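PDB 6AOK: Ceg4 from Legionella pneumophila subsp. pneumophila, which acts as a magnesium-binding HAD-like phosphotyrosine phosphatase, an effector that attenuates activation of eukaryotic MAPK pathways, this chain being its N-terminal phosphatase domain. Local coordinates for residues D18-G21 and T22-K26; F87-S90 and P91-A95; E174-R177 and A178-K182; S141-K144 and F145-V148. All coordinates share one frame; numbering follows the deposited sequence.

Contact 1: D18-G21 and T22-K26; sequences DFDG and TVTGK. With MG (magnesium ion), chain B.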
ATOM      1  N   ASP A  18      -4.800  -2.888   0.734  1.00  9.59           N
ATOM      2  CA  ASP A  18      -5.367  -1.898  -0.169  1.00 11.72           C
ATOM      3  C   ASP A  18      -4.576  -0.580  -0.076  1.00 11.82           C
ATOM      4  O   ASP A  18      -3.810  -0.353   0.868  1.00 10.49           O
ATOM      5  CB  ASP A  18      -6.851  -1.691   0.211  1.00 12.82           C
ATOM      6  CG  ASP A  18      -7.556  -0.699  -0.698  1.00 14.26           C
ATOM      7  OD1 ASP A  18      -7.395  -0.789  -1.952  1.00 12.99           O
ATOM      8  OD2 ASP A  18      -8.281   0.157  -0.149  1.00 16.41           O
ATOM      9  N   PHE A  19      -4.741   0.283  -1.087  1.00  9.95           N
ATOM     10  CA  PHE A  19      -4.119   1.605  -1.017  1.00 11.17           C
ATOM     11  C   PHE A  19      -5.140   2.684  -0.657  1.00 10.40           C
ATOM     12  O   PHE A  19      -5.123   3.190   0.477  1.00 12.48           O
ATOM     13  CB  PHE A  19      -3.361   1.932  -2.335  1.00  8.87           C
ATOM     14  CG  PHE A  19      -2.641   3.256  -2.289  1.00 12.18           C
ATOM     15  CD1 PHE A  19      -1.453   3.389  -1.566  1.00 12.21           C
ATOM     16  CD2 PHE A  19      -3.146   4.365  -2.975  1.00 11.96           C
ATOM     17  CE1 PHE A  19      -0.790   4.600  -1.502  1.00 12.85           C
ATOM     18  CE2 PHE A  19      -2.476   5.593  -2.903  1.00 11.19           C
ATOM     19  CZ  PHE A  19      -1.301   5.700  -2.177  1.00 10.88           C
ATOM     20  N   ASP A  20      -6.047   3.044  -1.577  1.00  9.54           N
ATOM     21  CA  ASP A  20      -6.934   4.196  -1.366  1.00 12.26           C
ATOM     22  C   ASP A  20      -7.942   3.895  -0.275  1.00 13.44           C
ATOM     23  O   ASP A  20      -8.738   2.948  -0.420  1.00 13.71           O
ATOM     24  CB  ASP A  20      -7.700   4.533  -2.644  1.00 11.64           C
ATOM     25  CG  ASP A  20      -6.804   4.926  -3.781  1.00 14.71           C
ATOM     26  OD1 ASP A  20      -6.092   5.974  -3.698  1.00 13.69           O
ATOM     27  OD2 ASP A  20      -6.784   4.154  -4.764  1.00 16.22           O
ATOM     28  N   GLY A  21      -7.964   4.737   0.773  1.00 10.86           N
ATOM     29  CA  GLY A  21      -8.891   4.556   1.859  1.00 11.84           C
ATOM     30  C   GLY A  21      -8.414   3.572   2.910  1.00 13.50           C
ATOM     31  O   GLY A  21      -9.076   3.407   3.931  1.00 14.30           O
ATOM     32  N   THR A  22      -7.278   2.938   2.693  1.00 10.81           N
ATOM     33  CA  THR A  22      -6.657   2.076   3.684  1.00 11.16           C
ATOM     34  C   THR A  22      -5.330   2.681   4.111  1.00 12.35           C
ATOM     35  O   THR A  22      -5.169   3.120   5.264  1.00 14.83           O
ATOM     36  CB  THR A  22      -6.495   0.665   3.069  1.00 13.98           C
ATOM     37  OG1 THR A  22      -7.809   0.134   2.741  1.00 15.36           O
ATOM     38  CG2 THR A  22      -5.758  -0.271   4.037  1.00 12.18           C
ATOM     39  N   VAL A  23      -4.382   2.767   3.191  1.00 10.90           N
ATOM     40  CA  VAL A  23      -3.167   3.539   3.431  1.00 14.61           C
ATOM     41  C   VAL A  23      -3.470   5.051   3.402  1.00 16.71           C
ATOM     42  O   VAL A  23      -2.957   5.810   4.226  1.00 16.54           O
ATOM     43  CB  VAL A  23      -2.092   3.134   2.394  1.00 14.31           C
ATOM     44  CG1 VAL A  23      -0.871   3.969   2.542  1.00 16.04           C
ATOM     45  CG2 VAL A  23      -1.665   1.629   2.517  1.00 12.85           C
ATOM     46  N   THR A  24      -4.320   5.515   2.478  1.00 15.75           N
ATOM     47  CA  THR A  24      -4.721   6.921   2.453  1.00 16.44           C
ATOM     48  C   THR A  24      -6.016   7.095   3.194  1.00 16.78           C
ATOM     49  O   THR A  24      -6.663   6.125   3.567  1.00 17.19           O
ATOM     50  CB  THR A  24      -4.908   7.468   1.025  1.00 13.14           C
ATOM     51  OG1 THR A  24      -6.169   6.998   0.501  1.00 13.37           O
ATOM     52  CG2 THR A  24      -3.800   7.089   0.154  1.00 13.63           C
ATOM     53  N   GLY A  25      -6.446   8.358   3.354  1.00 18.35           N
ATOM     54  CA  GLY A  25      -7.741   8.543   3.998  1.00 18.40           C
ATOM     55  C   GLY A  25      -8.935   8.780   3.075  1.00 18.53           C
ATOM     56  O   GLY A  25      -9.998   9.172   3.556  1.00 17.90           O
ATOM     57  N   LYS A  26      -8.806   8.553   1.765  1.00 18.47           N
ATOM     58  CA  LYS A  26      -9.888   8.798   0.818  1.00 21.39           C
ATOM     59  C   LYS A  26     -10.085   7.533   0.001  1.00 16.38           C
ATOM     60  O   LYS A  26      -9.110   6.984  -0.514  1.00 14.17           O
ATOM     61  CB  LYS A  26      -9.565   9.972  -0.125  1.00 25.36           C
ATOM     62  CG  LYS A  26      -9.851  11.310   0.453  1.00 34.90           C
ATOM     63  CD  LYS A  26     -11.362  11.503   0.656  1.00 42.15           C
ATOM     64  CE  LYS A  26     -11.710  12.897   1.199  1.00 46.84           C
ATOM     65  NZ  LYS A  26     -11.208  13.111   2.600  1.00 50.10           N
TER
HETATM   66 MG    MG B 301      -9.838   1.259  -0.681  1.00 12.68          MG
HETATM   67  O   HOH W   1      -9.535   1.271  -2.704  1.00 12.78           O
HETATM   68  O   HOH W   2      -6.493   7.932  -1.981  1.00 13.29           O
HETATM   69  O   HOH W   3     -10.829  -0.551  -1.090  1.00 13.56           O
HETATM   70  O   HOH W   4     -11.580   2.437  -0.890  1.00 14.13           O
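Just beyond strand 13-17 the backbone folds over the carbonyl of Phe19, whose O accepts from Thr22 N at 3.1 Å and from Thr24 N at 3.2 Å, the two donors arriving from opposite faces of the carbonyl plane; Val23 N adds a weak third bond. Gly21, with a positive phi of 84°, makes the bend, and its N is gripped almost straight (169°) by Thr24 OG1. Thr22 OG1 donates to the anti lone pair of Asp18 OD2 at 2.9 Å. That same oxygen binds the magnesium ion at 2.0 Å, as does the backbone O of Asp20, while Asp167 and three waters complete the shell. The other carboxylate oxygen of Asp18 pairs with Lys144, so both are engaged. Asp20 turns its carboxylate away from the metal, toward Asn114 and a water that Thr24 OG1 also contacts. On the apolar side Thr24 CG2 sits over one face of the Phe19 ring, 4.0 Å from its centroid, and Val23 CB meets Phe19 CD1. The sequence Asp18-x-Asp20-x-Thr22 at a strand end, with metal bound through one side chain and one backbone carbonyl, matches the DxDx(T/V) loop of HAD phosphatases.

Contact 2: F87-S90 and P91-A95; sequences FLMS and PEAVA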
ATOM      1  N   PHE A  87      -5.791  12.752   0.940  1.00 17.03           N
ATOM      2  CA  PHE A  87      -5.161  12.062  -0.188  1.00 17.26           C
ATOM      3  C   PHE A  87      -3.876  11.350   0.190  1.00 16.38           C
ATOM      4  O   PHE A  87      -3.450  10.426  -0.517  1.00 17.26           O
ATOM      5  CB  PHE A  87      -4.763  13.036  -1.276  1.00 23.03           C
ATOM      6  CG  PHE A  87      -5.869  13.445  -2.183  1.00 30.53           C
ATOM      7  CD1 PHE A  87      -6.840  14.340  -1.749  1.00 34.95           C
ATOM      8  CD2 PHE A  87      -5.901  12.992  -3.506  1.00 31.49           C
ATOM      9  CE1 PHE A  87      -7.847  14.758  -2.595  1.00 38.53           C
ATOM     10  CE2 PHE A  87      -6.915  13.424  -4.374  1.00 35.40           C
ATOM     11  CZ  PHE A  87      -7.877  14.314  -3.917  1.00 37.62           C
ATOM     12  N   LEU A  88      -3.228  11.780   1.261  1.00 16.18           N
ATOM     13  CA  LEU A  88      -1.911  11.283   1.622  1.00 13.56           C
ATOM     14  C   LEU A  88      -2.012  10.168   2.670  1.00 16.53           C
ATOM     15  O   LEU A  88      -3.074   9.920   3.254  1.00 19.22           O
ATOM     16  CB  LEU A  88      -1.050  12.438   2.147  1.00 17.98           C
ATOM     17  CG  LEU A  88      -0.883  13.653   1.242  1.00 15.05           C
ATOM     18  CD1 LEU A  88      -0.080  14.678   1.999  1.00 17.07           C
ATOM     19  CD2 LEU A  88      -0.122  13.192   0.031  1.00 14.02           C
HETATM   20  N   MSE A  89      -0.896   9.491   2.899  1.00 14.64           N
HETATM   21  CA  MSE A  89      -0.768   8.525   4.004  0.50 17.88           C
HETATM   22  C   MSE A  89      -0.744   9.249   5.315  1.00 18.34           C
HETATM   23  O   MSE A  89      -0.125  10.292   5.397  1.00 17.45           O
HETATM   24  CB  MSE A  89       0.547   7.758   3.936  0.50 19.99           C
HETATM   25  CG  MSE A  89       0.675   6.782   2.897  0.50 23.01           C
HETATM   26 SE   MSE A  89       2.270   5.763   3.341  0.40 25.99          SE
HETATM   27  CE  MSE A  89       3.472   6.718   2.114  0.50 24.71           C
ATOM     28  N   SER A  90      -1.340   8.694   6.372  1.00 20.33           N
ATOM     29  CA  SER A  90      -1.184   9.299   7.684  1.00 21.98           C
ATOM     30  C   SER A  90       0.262   9.137   8.175  1.00 20.25           C
ATOM     31  O   SER A  90       0.986   8.252   7.732  1.00 18.24           O
ATOM     32  CB  SER A  90      -2.134   8.651   8.701  1.00 23.33           C
ATOM     33  OG  SER A  90      -1.821   7.274   8.852  1.00 20.44           O
ATOM     34  N   PRO A  91       0.686   9.977   9.107  1.00 20.63           N
ATOM     35  CA  PRO A  91       2.017   9.813   9.698  1.00 21.68           C
ATOM     36  C   PRO A  91       2.226   8.444  10.310  1.00 22.25           C
ATOM     37  O   PRO A  91       3.361   7.936  10.292  1.00 20.51           O
ATOM     38  CB  PRO A  91       2.047  10.897  10.788  1.00 25.38           C
ATOM     39  CG  PRO A  91       1.005  11.912  10.363  1.00 24.92           C
ATOM     40  CD  PRO A  91      -0.062  11.120   9.670  1.00 23.30           C
ATOM     41  N   GLU A  92       1.169   7.855  10.906  1.00 18.03           N
ATOM     42  CA  GLU A  92       1.268   6.495  11.431  1.00 18.13           C
ATOM     43  C   GLU A  92       1.490   5.509  10.288  1.00 16.39           C
ATOM     44  O   GLU A  92       2.345   4.615  10.380  1.00 16.28           O
ATOM     45  CB  GLU A  92       0.016   6.120  12.218  1.00 21.85           C
ATOM     46  CG  GLU A  92      -0.205   6.884  13.538  1.00 27.27           C
ATOM     47  CD  GLU A  92      -0.879   8.232  13.337  1.00 30.27           C
ATOM     48  OE1 GLU A  92      -1.080   8.686  12.186  1.00 27.35           O
ATOM     49  OE2 GLU A  92      -1.220   8.855  14.364  1.00 34.72           O
ATOM     50  N   ALA A  93       0.776   5.679   9.184  1.00 15.25           N
ATOM     51  CA  ALA A  93       1.013   4.781   8.052  1.00 14.62           C
ATOM     52  C   ALA A  93       2.422   4.949   7.498  1.00 16.74           C
ATOM     53  O   ALA A  93       3.081   3.959   7.138  1.00 16.33           O
ATOM     54  CB  ALA A  93      -0.006   5.030   6.948  1.00 13.48           C
ATOM     55  N   VAL A  94       2.885   6.203   7.387  1.00 17.93           N
ATOM     56  CA  VAL A  94       4.260   6.462   6.951  1.00 17.31           C
ATOM     57  C   VAL A  94       5.257   5.710   7.826  1.00 16.55           C
ATOM     58  O   VAL A  94       6.173   5.057   7.323  1.00 15.67           O
ATOM     59  CB  VAL A  94       4.539   7.973   6.958  1.00 19.10           C
ATOM     60  CG1 VAL A  94       6.047   8.240   6.878  1.00 19.06           C
ATOM     61  CG2 VAL A  94       3.806   8.644   5.800  1.00 13.41           C
ATOM     62  N   ALA A  95       5.103   5.791   9.155  1.00 18.52           N
ATOM     63  CA  ALA A  95       6.048   5.103  10.031  1.00 19.33           C
ATOM     64  C   ALA A  95       5.980   3.582   9.844  1.00 19.14           C
ATOM     65  O   ALA A  95       7.009   2.884   9.902  1.00 18.08           O
ATOM     66  CB  ALA A  95       5.793   5.479  11.498  1.00 20.23           C
TER
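An N-cap opens helix 91-100 here: Ser90 is the capping residue, and its OG accepts from Ala93 N at 3.1 Å with an N-H...O angle of 157°. The hydroxyl reaches that amide because chi1 of 62° places OG between the backbone N and the carbonyl carbon, facing the N-H of Ala93. The first i to i+4 bond of the helix runs from Val94 N to Ser90 O at 2.8 Å and sets the first full turn. The two oxygens of Ser90 thus meet two successive amides of the helix start. Around the hydroxyl the packing is close: Ala93 CB lies 3.5 Å from Ser90 OG, and the carboxylate of Glu92 folds back, through a bend at chi2 of 84°, until OE1 stands 3.6 Å from Ser90 CB. Trp201 packs against Ser90, Glu92 and Ala93, joining this helix start to the last helix of this chain, 201-211. On the inner side selenomethionine Met89 precedes the cap; in the conformer given, its side chain crosses that of Val94 at about a right angle and also packs on Val23 of the metal-binding loop and on Phe123 of helix 116-125. Within the turn, Met89 CB touches two helical side chains at once, Val94 CG2 at 3.9 Å and Ala93 CB at 4.1 Å.

Contact 3: E174-R177 and A178-K182; sequences EMLR and AVKGK
Lys180 leans back toward Leu176, one turn earlier, and crosses it obliquely. Its CB lies 3.6 Å from Leu176 O, the carbonyl that its own backbone N also engages, and CG stays at 3.5 Å from the same oxygen. In the conformer given, CD passes that oxygen more distantly, and CE then reaches the leucine side chain, 3.8 Å from Leu176 CG and close to both methyls, CD1 and CD2. At chi4 the chain bends (-68°), carrying NZ off the leucine, so that CE does the touching. This i to i+4 pair lies on helix 169-180, the connecting helix of the beta-alpha-beta unit formed with strands 161-165 and 189-192 of the parallel sheet. Leu176 packs on Ile164 and Ile189 from those strands, and Lys180 leans on Ile189 too. Four successive i to i+4 backbone bonds define the helix: Ala178 N to Glu174 O, Val179 N to Met175 O, Lys180 N to Leu176 O at 2.9 Å with an angle of 170°, and Gly181 N to Arg177 O, more bent at 147°. Val179 CG2 rests 3.4 Å from Met175 O, and Ala178 CB lies 3.5 Å from that oxygen, its methyl packing on Phe145 and Val148 of helix 144-153.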
ATOM      1  N   GLU A 174     -12.657 -11.071  -0.749  1.00 11.60           N
ATOM      2  CA  GLU A 174     -11.864 -11.730  -1.793  1.00 12.01           C
ATOM      3  C   GLU A 174     -10.443 -12.043  -1.357  1.00 12.15           C
ATOM      4  O   GLU A 174      -9.946 -13.136  -1.608  1.00 12.84           O
ATOM      5  CB  GLU A 174     -11.789 -10.849  -3.044  1.00 12.21           C
ATOM      6  CG  GLU A 174     -13.125 -10.731  -3.806  1.00 14.12           C
ATOM      7  CD  GLU A 174     -12.934  -9.880  -5.059  1.00 17.27           C
ATOM      8  OE1 GLU A 174     -11.799  -9.785  -5.593  1.00 15.74           O
ATOM      9  OE2 GLU A 174     -13.939  -9.332  -5.528  1.00 18.66           O
HETATM   10  N   MSE A 175      -9.750 -11.091  -0.768  1.00 10.08           N
HETATM   11  CA  MSE A 175      -8.412 -11.372  -0.349  1.00 11.08           C
HETATM   12  C   MSE A 175      -8.380 -12.425   0.734  1.00 11.92           C
HETATM   13  O   MSE A 175      -7.582 -13.297   0.711  1.00 11.65           O
HETATM   14  CB  MSE A 175      -7.700 -10.125   0.119  1.00 13.40           C
HETATM   15  CG  MSE A 175      -7.672  -9.047  -0.949  1.00 12.59           C
HETATM   16 SE   MSE A 175      -6.211  -7.745  -0.721  0.57 14.54          SE
HETATM   17  CE  MSE A 175      -7.235  -6.648   0.561  1.00 17.16           C
ATOM     18  N   LEU A 176      -9.301 -12.324   1.660  1.00 11.60           N
ATOM     19  CA  LEU A 176      -9.366 -13.317   2.741  1.00 12.38           C
ATOM     20  C   LEU A 176      -9.648 -14.718   2.198  1.00 13.30           C
ATOM     21  O   LEU A 176      -9.058 -15.702   2.659  1.00 12.63           O
ATOM     22  CB  LEU A 176     -10.445 -12.903   3.730  1.00 14.23           C
ATOM     23  CG  LEU A 176     -10.573 -13.835   4.917  1.00 16.45           C
ATOM     24  CD1 LEU A 176      -9.301 -13.789   5.824  1.00 13.37           C
ATOM     25  CD2 LEU A 176     -11.849 -13.454   5.705  1.00 16.92           C
ATOM     26  N   ARG A 177     -10.562 -14.819   1.216  1.00 13.82           N
ATOM     27  CA  ARG A 177     -10.825 -16.090   0.527  1.00 18.02           C
ATOM     28  C   ARG A 177      -9.552 -16.665  -0.106  1.00 12.82           C
ATOM     29  O   ARG A 177      -9.283 -17.874  -0.022  1.00 13.74           O
ATOM     30  CB  ARG A 177     -11.889 -15.850  -0.559  1.00 20.69           C
ATOM     31  CG  ARG A 177     -12.801 -17.003  -0.850  1.00 29.80           C
ATOM     32  CD  ARG A 177     -14.277 -16.517  -1.008  1.00 31.88           C
ATOM     33  NE  ARG A 177     -14.371 -15.297  -1.818  1.00 33.54           N
ATOM     34  CZ  ARG A 177     -15.165 -14.258  -1.526  1.00 32.14           C
ATOM     35  NH1 ARG A 177     -15.946 -14.284  -0.445  1.00 36.44           N
ATOM     36  NH2 ARG A 177     -15.178 -13.188  -2.300  1.00 25.43           N
ATOM     37  N   ALA A 178      -8.769 -15.805  -0.769  1.00 11.97           N
ATOM     38  CA  ALA A 178      -7.540 -16.224  -1.432  1.00 15.85           C
ATOM     39  C   ALA A 178      -6.506 -16.709  -0.421  1.00 12.50           C
ATOM     40  O   ALA A 178      -5.821 -17.720  -0.637  1.00 13.41           O
ATOM     41  CB  ALA A 178      -6.991 -15.057  -2.267  1.00 16.64           C
ATOM     42  N   VAL A 179      -6.413 -16.015   0.711  1.00 12.07           N
ATOM     43  CA  VAL A 179      -5.432 -16.381   1.726  1.00 17.55           C
ATOM     44  C   VAL A 179      -5.816 -17.713   2.371  1.00 21.16           C
ATOM     45  O   VAL A 179      -4.961 -18.568   2.590  1.00 14.93           O
ATOM     46  CB  VAL A 179      -5.306 -15.247   2.762  1.00 12.05           C
ATOM     47  CG1 VAL A 179      -4.487 -15.721   3.984  1.00 13.84           C
ATOM     48  CG2 VAL A 179      -4.616 -14.024   2.141  1.00 11.20           C
ATOM     49  N   LYS A 180      -7.100 -17.898   2.713  1.00 14.14           N
ATOM     50  CA  LYS A 180      -7.517 -19.177   3.277  0.50 15.65           C
ATOM     51  C   LYS A 180      -7.391 -20.295   2.248  1.00 16.46           C
ATOM     52  O   LYS A 180      -7.080 -21.420   2.606  1.00 17.93           O
ATOM     53  CB  LYS A 180      -8.947 -19.090   3.806  0.50 18.66           C
ATOM     54  CG  LYS A 180      -9.119 -18.224   5.043  0.50 20.21           C
ATOM     55  CD  LYS A 180     -10.605 -18.187   5.428  0.50 23.00           C
ATOM     56  CE  LYS A 180     -10.864 -17.250   6.576  0.50 24.17           C
ATOM     57  NZ  LYS A 180     -10.265 -17.730   7.852  0.50 25.74           N
ATOM     58  N   GLY A 181      -7.588 -19.985   0.972  1.00 18.10           N
ATOM     59  CA  GLY A 181      -7.404 -20.999  -0.070  1.00 18.09           C
ATOM     60  C   GLY A 181      -5.957 -21.335  -0.348  1.00 20.37           C
ATOM     61  O   GLY A 181      -5.667 -22.144  -1.244  1.00 18.81           O
ATOM     62  N   LYS A 182      -5.034 -20.691   0.370  1.00 16.72           N
ATOM     63  CA  LYS A 182      -3.627 -21.070   0.314  1.00 18.87           C
ATOM     64  C   LYS A 182      -3.145 -21.666   1.640  1.00 20.87           C
ATOM     65  O   LYS A 182      -1.933 -21.757   1.886  1.00 22.45           O
ATOM     66  CB  LYS A 182      -2.780 -19.877  -0.104  1.00 16.61           C
ATOM     67  CG  LYS A 182      -2.955 -19.520  -1.588  1.00 16.17           C
ATOM     68  CD  LYS A 182      -2.299 -20.604  -2.511  1.00 19.22           C
ATOM     69  CE  LYS A 182      -2.845 -20.568  -3.964  1.00 20.89           C
ATOM     70  NZ  LYS A 182      -4.218 -21.223  -4.018  1.00 21.75           N
TER

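Contact 4: S141-K144 and F145-V148; sequences SGYK and FNDV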
ATOM      1  N   SER A 141      -4.380  -5.566 -11.098  1.00 10.08           N
ATOM      2  CA  SER A 141      -5.233  -6.109 -12.146  1.00 16.64           C
ATOM      3  C   SER A 141      -6.690  -5.684 -11.965  1.00 18.76           C
ATOM      4  O   SER A 141      -7.449  -5.630 -12.936  1.00 21.14           O
ATOM      5  CB  SER A 141      -5.120  -7.625 -12.149  1.00 17.04           C
ATOM      6  OG  SER A 141      -5.965  -8.173 -11.152  1.00 18.96           O
ATOM      7  N   GLY A 142      -7.112  -5.434 -10.723  1.00 16.19           N
ATOM      8  CA  GLY A 142      -8.456  -5.009 -10.438  1.00 13.91           C
ATOM      9  C   GLY A 142      -9.304  -6.114  -9.878  1.00 14.28           C
ATOM     10  O   GLY A 142     -10.412  -5.856  -9.413  1.00 15.14           O
ATOM     11  N   TYR A 143      -8.798  -7.336  -9.878  1.00 13.22           N
ATOM     12  CA  TYR A 143      -9.527  -8.468  -9.321  1.00 14.19           C
ATOM     13  C   TYR A 143      -8.665  -8.970  -8.172  1.00 14.47           C
ATOM     14  O   TYR A 143      -7.689  -9.707  -8.391  1.00 12.00           O
ATOM     15  CB  TYR A 143      -9.753  -9.548 -10.376  1.00 15.86           C
ATOM     16  CG  TYR A 143     -10.589 -10.715  -9.880  1.00 16.03           C
ATOM     17  CD1 TYR A 143     -11.517 -10.553  -8.834  1.00 14.51           C
ATOM     18  CD2 TYR A 143     -10.455 -11.982 -10.472  1.00 16.66           C
ATOM     19  CE1 TYR A 143     -12.307 -11.620  -8.405  1.00 17.48           C
ATOM     20  CE2 TYR A 143     -11.199 -13.039 -10.046  1.00 17.53           C
ATOM     21  CZ  TYR A 143     -12.123 -12.862  -9.028  1.00 19.52           C
ATOM     22  OH  TYR A 143     -12.824 -13.951  -8.645  1.00 21.29           O
ATOM     23  N   LYS A 144      -9.008  -8.544  -6.944  1.00 11.14           N
ATOM     24  CA  LYS A 144      -8.111  -8.797  -5.825  1.00 10.36           C
ATOM     25  C   LYS A 144      -7.973 -10.288  -5.510  1.00 11.48           C
ATOM     26  O   LYS A 144      -6.897 -10.731  -5.084  1.00 11.53           O
ATOM     27  CB  LYS A 144      -8.595  -8.006  -4.599  1.00 11.03           C
ATOM     28  CG  LYS A 144      -8.571  -6.488  -4.847  1.00 10.21           C
ATOM     29  CD  LYS A 144      -8.317  -5.679  -3.538  1.00 15.28           C
ATOM     30  CE  LYS A 144      -8.430  -4.194  -3.810  1.00 16.33           C
ATOM     31  NZ  LYS A 144      -8.153  -3.303  -2.627  1.00 13.00           N
ATOM     32  N   PHE A 145      -9.041 -11.071  -5.669  1.00 12.78           N
ATOM     33  CA  PHE A 145      -8.905 -12.505  -5.416  1.00 13.07           C
ATOM     34  C   PHE A 145      -7.810 -13.104  -6.292  1.00 11.45           C
ATOM     35  O   PHE A 145      -6.967 -13.862  -5.811  1.00 11.54           O
ATOM     36  CB  PHE A 145     -10.215 -13.263  -5.662  1.00 14.17           C
ATOM     37  CG  PHE A 145     -10.038 -14.768  -5.540  1.00 17.89           C
ATOM     38  CD1 PHE A 145     -10.046 -15.366  -4.302  1.00 13.68           C
ATOM     39  CD2 PHE A 145      -9.758 -15.547  -6.656  1.00 16.90           C
ATOM     40  CE1 PHE A 145      -9.847 -16.762  -4.167  1.00 14.50           C
ATOM     41  CE2 PHE A 145      -9.540 -16.910  -6.548  1.00 16.29           C
ATOM     42  CZ  PHE A 145      -9.594 -17.527  -5.276  1.00 17.11           C
ATOM     43  N   ASN A 146      -7.822 -12.793  -7.597  1.00 11.54           N
ATOM     44  CA  ASN A 146      -6.828 -13.399  -8.482  1.00 15.64           C
ATOM     45  C   ASN A 146      -5.451 -12.864  -8.169  1.00 13.84           C
ATOM     46  O   ASN A 146      -4.457 -13.609  -8.227  1.00 14.65           O
ATOM     47  CB  ASN A 146      -7.174 -13.123  -9.953  1.00 19.61           C
ATOM     48  CG  ASN A 146      -8.023 -14.242 -10.571  1.00 27.14           C
ATOM     49  OD1 ASN A 146      -8.357 -15.253  -9.907  1.00 30.45           O
ATOM     50  ND2 ASN A 146      -8.403 -14.059 -11.845  1.00 27.95           N
ATOM     51  N   ASP A 147      -5.362 -11.570  -7.839  1.00 11.61           N
ATOM     52  CA  ASP A 147      -4.053 -11.004  -7.534  1.00 14.67           C
ATOM     53  C   ASP A 147      -3.437 -11.671  -6.302  1.00 12.01           C
ATOM     54  O   ASP A 147      -2.248 -12.009  -6.305  1.00 11.53           O
ATOM     55  CB  ASP A 147      -4.158  -9.498  -7.345  1.00 14.80           C
ATOM     56  CG  ASP A 147      -4.088  -8.726  -8.690  1.00 21.61           C
ATOM     57  OD1 ASP A 147      -3.807  -9.351  -9.739  1.00 26.45           O
ATOM     58  OD2 ASP A 147      -4.317  -7.500  -8.716  1.00 24.07           O
ATOM     59  N   VAL A 148      -4.210 -11.847  -5.230  1.00 10.77           N
ATOM     60  CA  VAL A 148      -3.629 -12.471  -4.031  1.00 13.37           C
ATOM     61  C   VAL A 148      -3.404 -13.976  -4.262  1.00 11.19           C
ATOM     62  O   VAL A 148      -2.416 -14.575  -3.790  1.00 12.55           O
ATOM     63  CB  VAL A 148      -4.553 -12.205  -2.829  1.00 13.17           C
ATOM     64  CG1 VAL A 148      -4.109 -12.968  -1.555  1.00 13.13           C
ATOM     65  CG2 VAL A 148      -4.649 -10.682  -2.610  1.00 12.61           C
TER
HETATM   66  O   HOH W   5      -6.025  -5.551  -8.100  1.00 13.27           O
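Asp147 reaches back from the first turn of helix 144-153 to the loop before it, where Ser141 N donates to the syn lone pair of its OD2 at 3.1 Å and Ser141 OG gives a weak bond to OD1 at 2.8 Å. A water accepts from Gly142 N and probably donates to Asp147 OD2. The serine hydroxyl also accepts from Tyr143 N at 3.2 Å with an angle of 171°, an ST turn, while Gly142 makes the bend with a phi of 104°. Backbone bonds follow: Asp147 N reaches Tyr143 O, and Val148 N meets Lys144 O. Farther out, the Tyr143 ring lies along the helix start with Asn146 N over one face; the Asn146 amide, turned 61° from the ring plane, brings ND2 to 3.2 Å from Tyr143 CD2. Phe145 CB makes an off-centre CH-pi contact, 4.2 Å from the Tyr143 ring centroid, and the two side chains point the same way. Lys144, extended beyond CG, runs the other way, where NZ meets Asp166, Asp18 and the carbonyl of Val111. Tyr143 at the N-cap starts the helix after strand 136-139, and a lysine pairing with the metal-site aspartate from this position is consistent with the motif III lysine of HAD phosphatases.

How the contacts relate
Contact 1 is the buried one, a metal-binding loop of coordinated oxygens and short turns; contacts 2, 3 and 4 are partly buried helix starts and ends whose outer residues reach the surface. Contacts 2 and 4 both start helices, but a serine hydroxyl caps the first, whereas an aspartate clasps the preceding loop in the second; contact 3 is the far end of a helix, held by regular backbone bonds. Contact 1 touches contact 2 through apolar packing of Val23 on Met89, and contact 4 through the Asp18-Lys144 salt bridge. Contacts 3 and 4 lie on neighbouring helices that touch, Glu174 OE1 probably hydrogen-bonding Phe145 N. Contact 2 lies across the chain's centre from both.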